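Long-range contacts in uncharacterized protein (Parabacteroides merdae, PDB 4R7F), which is of unknown function but has three immunoglobulin-like beta-sandwich domains, one probably related to type 9 secretion system plug proteins, and binds magnesium in the crystal: residues S145-G150 with Q162-I167; D155-H160 with N366-Q371; N193-L198 with L216-G221; E223-E228 with M254-R259. One frame throughout, in Å; residues are numbered along the deposited sequence.

Contact 1 (S145-G150 with Q162-I167); sequences SASVSG and QVSFNI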
# COMPACT_ATOMS: atom_id res chain seq x y z
N SER A 145 7.37 14.31 1.03
CA SER A 145 6.88 13.76 -0.24
C SER A 145 7.97 12.92 -0.86
O SER A 145 9.06 13.43 -1.06
CB SER A 145 6.48 14.87 -1.21
OG SER A 145 5.41 15.63 -0.70
N ALA A 146 7.68 11.66 -1.18
CA ALA A 146 8.70 10.71 -1.61
C ALA A 146 8.26 9.83 -2.77
O ALA A 146 7.09 9.70 -3.05
CB ALA A 146 9.14 9.85 -0.43
N SER A 147 9.23 9.28 -3.50
CA SER A 147 8.95 8.26 -4.50
C SER A 147 10.10 7.24 -4.56
O SER A 147 11.19 7.55 -4.14
CB SER A 147 8.71 8.88 -5.88
OG SER A 147 9.90 9.44 -6.42
N VAL A 148 9.80 6.04 -5.06
CA VAL A 148 10.79 5.02 -5.34
C VAL A 148 10.62 4.63 -6.79
O VAL A 148 9.50 4.33 -7.21
CB VAL A 148 10.56 3.75 -4.49
CG1 VAL A 148 11.78 2.85 -4.56
CG2 VAL A 148 10.36 4.12 -3.06
N SER A 149 11.72 4.62 -7.54
CA SER A 149 11.66 4.20 -8.92
C SER A 149 12.79 3.25 -9.28
O SER A 149 13.91 3.43 -8.84
CB SER A 149 11.72 5.42 -9.83
OG SER A 149 11.85 5.01 -11.19
N GLY A 150 12.48 2.26 -10.11
CA GLY A 150 13.50 1.38 -10.69
C GLY A 150 14.22 2.06 -11.84
O GLY A 150 15.20 1.55 -12.36
N GLN A 162 15.71 3.70 -6.70
CA GLN A 162 16.18 4.96 -6.18
C GLN A 162 15.06 5.68 -5.46
O GLN A 162 13.95 5.81 -5.98
CB GLN A 162 16.70 5.81 -7.33
CG GLN A 162 17.07 7.24 -6.97
CD GLN A 162 18.09 7.85 -7.96
OE1 GLN A 162 18.28 7.35 -9.07
NE2 GLN A 162 18.79 8.89 -7.53
N VAL A 163 15.38 6.16 -4.27
CA VAL A 163 14.47 6.97 -3.45
C VAL A 163 14.72 8.45 -3.65
O VAL A 163 15.86 8.91 -3.69
CB VAL A 163 14.74 6.72 -1.97
CG1 VAL A 163 13.81 7.55 -1.11
CG2 VAL A 163 14.57 5.23 -1.66
N SER A 164 13.64 9.20 -3.75
CA SER A 164 13.67 10.62 -4.05
C SER A 164 12.73 11.20 -3.03
O SER A 164 11.65 10.63 -2.80
CB SER A 164 13.14 10.90 -5.48
OG SER A 164 13.85 10.22 -6.52
N PHE A 165 13.12 12.29 -2.37
CA PHE A 165 12.18 12.94 -1.45
C PHE A 165 12.41 14.42 -1.24
O PHE A 165 13.50 14.91 -1.47
CB PHE A 165 12.09 12.20 -0.11
CG PHE A 165 13.29 12.38 0.79
CD1 PHE A 165 14.40 11.54 0.68
CD2 PHE A 165 13.30 13.36 1.76
CE1 PHE A 165 15.49 11.70 1.52
CE2 PHE A 165 14.41 13.54 2.58
CZ PHE A 165 15.49 12.70 2.47
N ASN A 166 11.37 15.10 -0.76
CA ASN A 166 11.41 16.53 -0.43
C ASN A 166 10.83 16.69 0.93
O ASN A 166 9.85 16.04 1.26
CB ASN A 166 10.57 17.38 -1.39
CG ASN A 166 10.97 17.15 -2.83
OD1 ASN A 166 11.90 17.76 -3.33
ND2 ASN A 166 10.29 16.21 -3.50
N ILE A 167 11.43 17.57 1.71
CA ILE A 167 10.92 17.90 2.99
C ILE A 167 10.19 19.20 2.81
O ILE A 167 10.79 20.18 2.42
CB ILE A 167 12.05 18.10 4.00
CG1 ILE A 167 12.84 16.80 4.14
CG2 ILE A 167 11.48 18.55 5.34
CD1 ILE A 167 14.07 16.94 5.01
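Ser-147 turns OG between its own backbone N and carbonyl carbon (chi1 69°), while Ser-164 holds OG beside its backbone N (chi1 -58°); Ser-147 OG then lies 3.7 Å from Ser-164 CB across the strand pair. The two serines form the middle of three hydrogen-bonded pairs here, in the antiparallel hairpin of strands 143-149 and 160-168. Ser-147 N gives its hydrogen to Ser-164 O at 2.9 Å, and Ser-164 N answers to Ser-147 O. Equivalent two-bond rings join Ser-145 to Asn-166 and Ser-149 to Gln-162, the last with Gln-162 N to Ser-149 O at 2.8 Å. Residues of the non-hydrogen-bonded pairs add CA-H...O contacts, as from Ala-146 CA to Ser-164 O at 3.2 Å. The face bearing Ala-146, Val-148, Val-163 and Phe-165 is apolar: Ala-146 CB meets Phe-165 CB at 3.8 Å, and Ile-376 and Tyr-374 of strand 373-380 pack onto it. The face with the serines, Gln-162 and Asn-166 meets the second subunit, where Ser-147 OG hydrogen-bonds Asn-143 ND2 of that chain; its bond to Ser-145 OG there is less certain, Ser-145 having two conformers. One side thus belongs to the sandwich interior; the other offers hydroxyls and amides for pairing between subunits.

Contact 2 (D155-H160 with N366-Q371); sequences DTNQSH and NYYQTQ. With MG (magnesium ion), chain G.
A type I beta turn from Tyr-367 to Thr-370, just ahead of the magnesium ligand Gln-371, meets the loop that connects strands 143-149 and 160-168. Tyr-368 presents one ring face to Asn-157, whose CB stands 3.4 Å from the ring centroid and only 6° off the normal, a CH-pi contact. The opposite face is approached near its rim by Gln-369 CG from the turn itself, and Gln-158 O lies at the ring edge. That same carbonyl oxygen takes the cross-loop hydrogen bond from Tyr-368 N at 3.0 Å, a bent one (137° at the hydrogen). It also accepts from a water that donates to Asn-366 O as well, bridging the two backbones. Ser-159 CB packs against Asn-366 CB at 3.7 Å. Within the 155-160 loop, His-160 ND1 donates to Asp-155 OD2 at 2.8 Å; ND1 meets the oxygen from above the carboxylate plane, while OD2 lies close to the plane of the imidazole. Just after the turn, Gln-371 O binds magnesium at 2.2 Å, with Glu-223, Asp-269 and Asp-271 among the other ligands. The 366-371 loop leads into strand 373-380, while backbone bonds between Ser-159 and Ala-220 and between Tyr-367 and Gly-221 fasten both loops to the chain just beyond strand 207-219.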
# COMPACT_ATOMS: atom_id res chain seq x y z
N ASP A 155 21.01 3.40 -13.84
CA ASP A 155 20.46 2.40 -14.73
C ASP A 155 18.94 2.60 -14.91
O ASP A 155 18.34 3.52 -14.33
CB ASP A 155 20.80 0.98 -14.25
CG ASP A 155 20.10 0.59 -12.92
OD1 ASP A 155 19.33 1.41 -12.35
OD2 ASP A 155 20.33 -0.57 -12.45
N THR A 156 18.34 1.75 -15.73
CA THR A 156 16.94 1.89 -16.11
C THR A 156 16.24 0.54 -16.01
O THR A 156 16.37 -0.30 -16.86
CB THR A 156 16.80 2.45 -17.54
OG1 THR A 156 17.46 3.71 -17.60
CG2 THR A 156 15.31 2.64 -17.92
N ASN A 157 15.47 0.37 -14.93
CA ASN A 157 14.71 -0.84 -14.71
C ASN A 157 15.58 -2.09 -14.92
O ASN A 157 15.29 -2.94 -15.76
CB ASN A 157 13.46 -0.83 -15.59
CG ASN A 157 12.57 0.37 -15.33
OD1 ASN A 157 12.50 0.92 -14.23
ND2 ASN A 157 11.92 0.81 -16.36
N GLN A 158 16.70 -2.13 -14.19
CA GLN A 158 17.59 -3.29 -14.21
C GLN A 158 17.63 -3.85 -12.80
O GLN A 158 16.71 -4.60 -12.40
CB GLN A 158 18.99 -2.94 -14.73
CG GLN A 158 19.07 -2.90 -16.25
CD GLN A 158 18.71 -4.22 -16.89
OE1 GLN A 158 19.07 -5.28 -16.40
NE2 GLN A 158 18.00 -4.15 -18.01
N SER A 159 18.61 -3.47 -12.00
CA SER A 159 18.78 -4.06 -10.70
C SER A 159 18.70 -3.10 -9.52
O SER A 159 19.03 -3.48 -8.41
CB SER A 159 20.14 -4.76 -10.68
OG SER A 159 21.09 -3.84 -11.15
N HIS A 160 18.25 -1.86 -9.71
CA HIS A 160 18.25 -0.93 -8.58
C HIS A 160 16.93 -0.22 -8.41
O HIS A 160 16.07 -0.24 -9.30
CB HIS A 160 19.34 0.12 -8.76
CG HIS A 160 20.72 -0.43 -8.73
ND1 HIS A 160 21.34 -0.95 -9.84
CD2 HIS A 160 21.61 -0.54 -7.72
CE1 HIS A 160 22.56 -1.35 -9.51
NE2 HIS A 160 22.75 -1.09 -8.23
N ASN A 366 18.77 -9.10 -7.75
CA ASN A 366 18.35 -7.72 -7.69
C ASN A 366 17.48 -7.44 -8.92
O ASN A 366 17.95 -7.42 -10.04
CB ASN A 366 19.57 -6.78 -7.65
CG ASN A 366 20.24 -6.72 -6.29
OD1 ASN A 366 19.59 -6.85 -5.24
ND2 ASN A 366 21.57 -6.55 -6.29
N TYR A 367 16.20 -7.20 -8.66
CA TYR A 367 15.20 -7.06 -9.68
C TYR A 367 14.48 -5.78 -9.40
O TYR A 367 13.91 -5.63 -8.31
CB TYR A 367 14.22 -8.23 -9.57
CG TYR A 367 14.87 -9.59 -9.82
CD1 TYR A 367 15.03 -10.06 -11.10
CD2 TYR A 367 15.30 -10.39 -8.78
CE1 TYR A 367 15.61 -11.30 -11.35
CE2 TYR A 367 15.86 -11.64 -9.01
CZ TYR A 367 16.02 -12.08 -10.32
OH TYR A 367 16.60 -13.30 -10.61
N TYR A 368 14.47 -4.87 -10.37
CA TYR A 368 13.90 -3.52 -10.16
C TYR A 368 12.43 -3.53 -9.78
O TYR A 368 11.98 -2.61 -9.12
CB TYR A 368 14.09 -2.60 -11.38
CG TYR A 368 13.10 -2.88 -12.47
CD1 TYR A 368 13.31 -3.94 -13.36
CD2 TYR A 368 11.93 -2.12 -12.60
CE1 TYR A 368 12.39 -4.24 -14.34
CE2 TYR A 368 10.99 -2.41 -13.58
CZ TYR A 368 11.25 -3.45 -14.45
OH TYR A 368 10.37 -3.77 -15.42
N GLN A 369 11.68 -4.55 -10.22
CA GLN A 369 10.25 -4.65 -9.94
C GLN A 369 9.92 -4.88 -8.48
O GLN A 369 8.78 -4.69 -8.08
CB GLN A 369 9.57 -5.82 -10.70
CG GLN A 369 9.79 -5.93 -12.21
CD GLN A 369 11.04 -6.72 -12.61
OE1 GLN A 369 12.06 -6.77 -11.90
NE2 GLN A 369 10.96 -7.34 -13.76
N THR A 370 10.89 -5.39 -7.70
CA THR A 370 10.64 -5.88 -6.35
C THR A 370 9.95 -4.81 -5.47
O THR A 370 10.35 -3.64 -5.42
CB THR A 370 11.98 -6.33 -5.69
OG1 THR A 370 12.46 -7.46 -6.41
CG2 THR A 370 11.79 -6.70 -4.21
N GLN A 371 8.90 -5.23 -4.80
CA GLN A 371 8.21 -4.38 -3.83
C GLN A 371 9.04 -4.30 -2.55
O GLN A 371 9.24 -5.32 -1.85
CB GLN A 371 6.79 -4.92 -3.55
CG GLN A 371 5.99 -4.12 -2.49
CD GLN A 371 6.23 -4.50 -0.99
OE1 GLN A 371 6.32 -5.69 -0.61
NE2 GLN A 371 6.27 -3.46 -0.14
MG MG G . 8.91 -7.16 -0.77
O HOH W 1 17.43 -7.32 -13.27
O HOH W 2 11.28 -7.37 -0.99

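Contact 3 (N193-L198 with L216-G221); sequences NAVTDL and LIFPAG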
# COMPACT_ATOMS: atom_id res chain seq x y z
N ASN A 193 22.39 -1.79 5.58
CA ASN A 193 22.64 -1.01 4.35
C ASN A 193 21.90 0.33 4.33
O ASN A 193 21.55 0.85 3.26
CB ASN A 193 22.30 -1.84 3.12
CG ASN A 193 20.80 -2.05 2.97
OD1 ASN A 193 20.05 -1.95 3.93
ND2 ASN A 193 20.36 -2.32 1.74
N ALA A 194 21.70 0.90 5.52
CA ALA A 194 21.01 2.18 5.67
C ALA A 194 21.89 3.32 5.16
O ALA A 194 23.09 3.19 5.07
CB ALA A 194 20.62 2.41 7.10
N VAL A 195 21.27 4.45 4.84
CA VAL A 195 21.96 5.57 4.26
C VAL A 195 21.74 6.81 5.13
O VAL A 195 20.64 7.03 5.68
CB VAL A 195 21.41 5.85 2.84
CG1 VAL A 195 22.04 7.08 2.24
CG2 VAL A 195 21.66 4.66 1.93
N THR A 196 22.77 7.64 5.20
CA THR A 196 22.75 8.92 5.90
C THR A 196 23.85 9.83 5.33
O THR A 196 24.40 9.53 4.26
CB THR A 196 22.87 8.76 7.41
OG1 THR A 196 22.68 10.02 8.04
CG2 THR A 196 24.24 8.22 7.79
N ASP A 197 24.17 10.93 6.00
CA ASP A 197 25.09 11.95 5.41
C ASP A 197 24.61 12.41 4.02
O ASP A 197 25.33 12.34 3.02
CB ASP A 197 26.56 11.47 5.35
CG ASP A 197 27.09 11.03 6.73
OD1 ASP A 197 26.81 11.74 7.72
OD2 ASP A 197 27.76 9.98 6.82
N LEU A 198 23.36 12.86 3.97
CA LEU A 198 22.77 13.29 2.72
C LEU A 198 22.91 14.82 2.63
O LEU A 198 22.79 15.52 3.62
CB LEU A 198 21.30 12.87 2.66
CG LEU A 198 21.01 11.37 2.72
CD1 LEU A 198 19.52 11.11 2.67
CD2 LEU A 198 21.67 10.68 1.54
N LEU A 216 21.21 7.45 -2.57
CA LEU A 216 19.85 7.01 -2.35
C LEU A 216 19.43 5.95 -3.35
O LEU A 216 18.24 5.65 -3.47
CB LEU A 216 18.88 8.19 -2.34
CG LEU A 216 18.92 8.97 -1.04
CD1 LEU A 216 18.02 10.17 -1.14
CD2 LEU A 216 18.54 8.12 0.14
N ILE A 217 20.41 5.35 -4.01
CA ILE A 217 20.19 4.25 -4.91
C ILE A 217 20.57 2.95 -4.21
O ILE A 217 21.69 2.75 -3.79
CB ILE A 217 21.01 4.40 -6.20
CG1 ILE A 217 20.63 5.69 -6.92
CG2 ILE A 217 20.73 3.22 -7.12
CD1 ILE A 217 21.37 5.92 -8.22
N PHE A 218 19.59 2.07 -4.08
CA PHE A 218 19.73 0.84 -3.32
C PHE A 218 19.67 -0.31 -4.28
O PHE A 218 18.97 -0.21 -5.29
CB PHE A 218 18.53 0.69 -2.43
CG PHE A 218 18.55 1.58 -1.25
CD1 PHE A 218 18.05 2.87 -1.32
CD2 PHE A 218 19.00 1.11 -0.04
CE1 PHE A 218 18.03 3.70 -0.22
CE2 PHE A 218 19.02 1.94 1.08
CZ PHE A 218 18.54 3.24 0.98
N PRO A 219 20.32 -1.42 -3.96
CA PRO A 219 20.01 -2.60 -4.80
C PRO A 219 18.58 -3.07 -4.56
O PRO A 219 18.08 -2.98 -3.43
CB PRO A 219 21.02 -3.65 -4.34
CG PRO A 219 21.46 -3.17 -2.99
CD PRO A 219 21.42 -1.68 -3.02
N ALA A 220 17.92 -3.53 -5.61
CA ALA A 220 16.49 -3.75 -5.56
C ALA A 220 16.10 -5.01 -4.83
O ALA A 220 14.97 -5.12 -4.32
CB ALA A 220 15.89 -3.73 -6.96
N GLY A 221 16.99 -5.99 -4.78
CA GLY A 221 16.67 -7.26 -4.12
C GLY A 221 15.52 -7.98 -4.79
O GLY A 221 15.27 -7.81 -6.01
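The Phe-218 ring is met obliquely by two groups of segment 193-198: Val-195 CG2 lies 3.6 Å from Phe-218 CZ, and Asn-193 O lies 3.5 Å from Phe-218 CE2. The Asn-193 amide stands steeply to this ring, their planes 75° apart, with ND2 4.1 Å from Phe-218 CD2; that nitrogen is hydrogen-bonded to Gln-187 OE1. A second ring, that of Tyr-374, meets Phe-218 with planes inclined by about 55°. Val-195 spreads its two methyls between two partners. With CG1 anti to the backbone N (chi1 176°), that branch reaches Leu-216 CD2 at 4.2 Å while CG2 goes to the phenylalanine. Leu-198 crosses Leu-216 at about a right angle, and its CD1 comes within 4.0 Å of Leu-216 CD2. Leu-216 CD2 therefore lies near methyls of both Val-195 and Leu-198, and the contact is held by apolar packing. In this immunoglobulin-like sandwich the segment follows strand 181-187 and precedes 202-204 in the chain, and is tied to the former by a backbone bond between Val-195 and Val-185. Strand 207-219 runs between strands 160-168 and 202-204 in its sheet, and pairs with the former through backbone bonds of Leu-216 with Val-163 and of Phe-218 with Gln-161.

Contact 4 (E223-E228 with M254-R259); sequences EYRRME and MTDYRR. With MG (magnesium ion), chain G.
Glu-223 O is gripped by both terminal nitrogens of Arg-259: NH2 donates at 2.7 Å in a nearly straight bond (159° at the hydrogen), and NH1 adds a weak one at 3.2 Å. The oxygen lies close to the guanidinium plane, and NH2 approaches it almost head-on to the carbonyl. Arg-225 answers in the other direction. Its chain is extended from CG to NE, which carries the guanidinium across to segment 254-259, where NH2 donates to Tyr-257 O at 2.9 Å. This carbonyl sits at the guanidinium edge, though the donor stands above the carbonyl plane. The two arginines slide past each other head to tail. Arg-259 NE rests over the Arg-225 guanidinium, 3.7 Å from its NH2, and Arg-225 CG comes over one face of the Arg-259 guanidinium; the planes are 48° apart. Glu-364 forms salt bridges with both, probably offsetting their charges. The crossing joins the start of strand 225-228, which pairs with strand 342-352, to the segment that follows strand 248-253, a strand of a different sheet. Asp-256 OD1 makes a long salt bridge to Arg-225 NH1 at 3.6 Å, and one water bridges the same two atoms, accepting from NH1 and donating to OD1; OD1 is also bonded to His-238. A second water connects Arg-225 NH1 with Tyr-257 N. The side chain of Glu-223, bent at chi2, turns away from the arginines and binds magnesium through OE1 at 2.4 Å, while OE2 is held by Tyr-264 OH.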
# COMPACT_ATOMS: atom_id res chain seq x y z
N GLU A 223 11.62 -10.38 -3.68
CA GLU A 223 10.60 -10.65 -2.66
C GLU A 223 11.19 -11.70 -1.75
O GLU A 223 11.92 -12.61 -2.19
CB GLU A 223 9.25 -11.11 -3.24
CG GLU A 223 8.67 -10.21 -4.35
CD GLU A 223 8.42 -8.74 -3.97
OE1 GLU A 223 8.49 -8.35 -2.77
OE2 GLU A 223 8.17 -7.96 -4.91
N TYR A 224 10.89 -11.55 -0.48
CA TYR A 224 11.43 -12.42 0.53
C TYR A 224 10.81 -13.78 0.30
O TYR A 224 9.69 -13.93 -0.26
CB TYR A 224 11.10 -11.92 1.95
CG TYR A 224 11.93 -10.75 2.42
CD1 TYR A 224 11.80 -9.52 1.85
CD2 TYR A 224 12.84 -10.88 3.48
CE1 TYR A 224 12.56 -8.44 2.28
CE2 TYR A 224 13.60 -9.82 3.91
CZ TYR A 224 13.45 -8.58 3.31
OH TYR A 224 14.21 -7.50 3.72
N ARG A 225 11.58 -14.78 0.71
CA ARG A 225 11.15 -16.15 0.76
C ARG A 225 10.16 -16.31 1.89
O ARG A 225 10.26 -15.61 2.93
CB ARG A 225 12.34 -17.08 1.01
CG ARG A 225 13.37 -17.11 -0.10
CD ARG A 225 14.68 -17.68 0.40
NE ARG A 225 15.79 -17.44 -0.50
CZ ARG A 225 16.11 -18.20 -1.54
NH1 ARG A 225 15.40 -19.27 -1.86
NH2 ARG A 225 17.16 -17.88 -2.26
N ARG A 226 9.21 -17.24 1.70
CA ARG A 226 8.16 -17.45 2.71
C ARG A 226 8.04 -18.91 3.05
O ARG A 226 8.35 -19.80 2.24
CB ARG A 226 6.80 -16.91 2.25
CG ARG A 226 6.78 -15.40 2.00
CD ARG A 226 5.74 -14.98 0.97
NE ARG A 226 4.36 -15.38 1.33
CZ ARG A 226 3.48 -15.96 0.52
NH1 ARG A 226 3.77 -16.24 -0.75
NH2 ARG A 226 2.27 -16.26 0.97
N MSE A 227 7.57 -19.12 4.27
CA MSE A 227 7.53 -20.43 4.91
C MSE A 227 6.48 -20.29 5.99
O MSE A 227 6.33 -19.21 6.56
CB MSE A 227 8.98 -20.50 5.39
CG MSE A 227 9.35 -21.49 6.42
SE MSE A 227 8.90 -20.91 8.20
CE MSE A 227 10.54 -20.31 9.07
N GLU A 228 5.74 -21.36 6.28
CA GLU A 228 4.71 -21.34 7.34
C GLU A 228 4.63 -22.70 7.98
O GLU A 228 4.66 -23.71 7.28
CB GLU A 228 3.31 -21.10 6.79
CG GLU A 228 3.04 -19.76 6.14
CD GLU A 228 1.56 -19.59 5.81
OE1 GLU A 228 0.74 -20.30 6.44
OE2 GLU A 228 1.23 -18.76 4.92
N MSE A 254 11.89 -27.06 2.73
CA MSE A 254 12.30 -27.39 1.39
C MSE A 254 13.56 -26.64 1.09
O MSE A 254 13.85 -25.60 1.70
CB MSE A 254 11.22 -26.95 0.41
CG MSE A 254 9.99 -27.87 0.48
SE MSE A 254 8.65 -27.18 -0.79
CE MSE A 254 7.37 -28.65 -0.49
N THR A 255 14.33 -27.20 0.17
CA THR A 255 15.64 -26.69 -0.15
C THR A 255 15.52 -25.38 -0.91
O THR A 255 14.67 -25.22 -1.79
CB THR A 255 16.44 -27.74 -0.94
OG1 THR A 255 16.62 -28.86 -0.08
CG2 THR A 255 17.82 -27.22 -1.36
N ASP A 256 16.36 -24.42 -0.52
CA ASP A 256 16.41 -23.13 -1.19
C ASP A 256 17.58 -23.11 -2.15
O ASP A 256 18.58 -23.76 -1.89
CB ASP A 256 16.55 -22.01 -0.16
CG ASP A 256 15.32 -21.85 0.73
OD1 ASP A 256 14.21 -21.97 0.18
OD2 ASP A 256 15.46 -21.55 1.95
N TYR A 257 17.46 -22.32 -3.23
CA TYR A 257 18.48 -22.21 -4.26
C TYR A 257 18.71 -20.72 -4.53
O TYR A 257 17.84 -19.92 -4.23
CB TYR A 257 18.06 -22.96 -5.56
CG TYR A 257 17.77 -24.46 -5.35
CD1 TYR A 257 16.50 -24.90 -4.98
CD2 TYR A 257 18.77 -25.41 -5.50
CE1 TYR A 257 16.24 -26.24 -4.76
CE2 TYR A 257 18.52 -26.75 -5.30
CZ TYR A 257 17.25 -27.16 -4.93
OH TYR A 257 17.00 -28.47 -4.68
N ARG A 258 19.87 -20.38 -5.07
CA ARG A 258 20.13 -19.02 -5.56
C ARG A 258 19.05 -18.61 -6.54
O ARG A 258 18.58 -19.41 -7.32
CB ARG A 258 21.53 -18.90 -6.17
CG ARG A 258 22.60 -19.05 -5.10
CD ARG A 258 24.04 -18.95 -5.58
NE ARG A 258 24.37 -17.62 -6.11
CZ ARG A 258 25.60 -17.20 -6.45
NH1 ARG A 258 26.65 -18.00 -6.32
NH2 ARG A 258 25.78 -15.96 -6.91
N ARG A 259 18.61 -17.35 -6.44
CA ARG A 259 17.56 -16.82 -7.29
C ARG A 259 18.07 -15.66 -8.15
O ARG A 259 17.29 -14.97 -8.78
CB ARG A 259 16.38 -16.32 -6.43
CG ARG A 259 15.62 -17.45 -5.76
CD ARG A 259 14.32 -16.99 -5.13
NE ARG A 259 14.58 -16.01 -4.08
CZ ARG A 259 13.68 -15.18 -3.57
NH1 ARG A 259 12.44 -15.22 -3.98
NH2 ARG A 259 14.03 -14.30 -2.63
MG MG G . 8.91 -7.16 -0.77
O HOH W 3 14.65 -21.33 -4.07
O HOH W 4 12.61 -20.06 -1.13
O HOH W 2 11.28 -7.37 -0.99

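Overall arrangement
Contact 2 touches each of the other three. It meets contact 1 through a probable hydrogen bond from Asn-157 N to Gly-150 O (2.8 Å), and contact 3 where Asn-366 OD1 lies 2.8 Å from Gly-221 N. Contacts 1 and 3, with centres about 12 Å apart, share one sheet through neighbouring strands 160-168 and 207-219. Contacts 2 and 4 meet at the magnesium ion, each supplying a ligand and sharing a bound water; Tyr-367 OH also reaches Arg-259 O at 2.6 Å. Contact 4 stands clear of contact 1, nearest atoms about 11 Å apart, and follows contact 3 in sequence with a single residue between. Along the chain, contacts 3 and 4 both nest inside the long loop closed by contact 2.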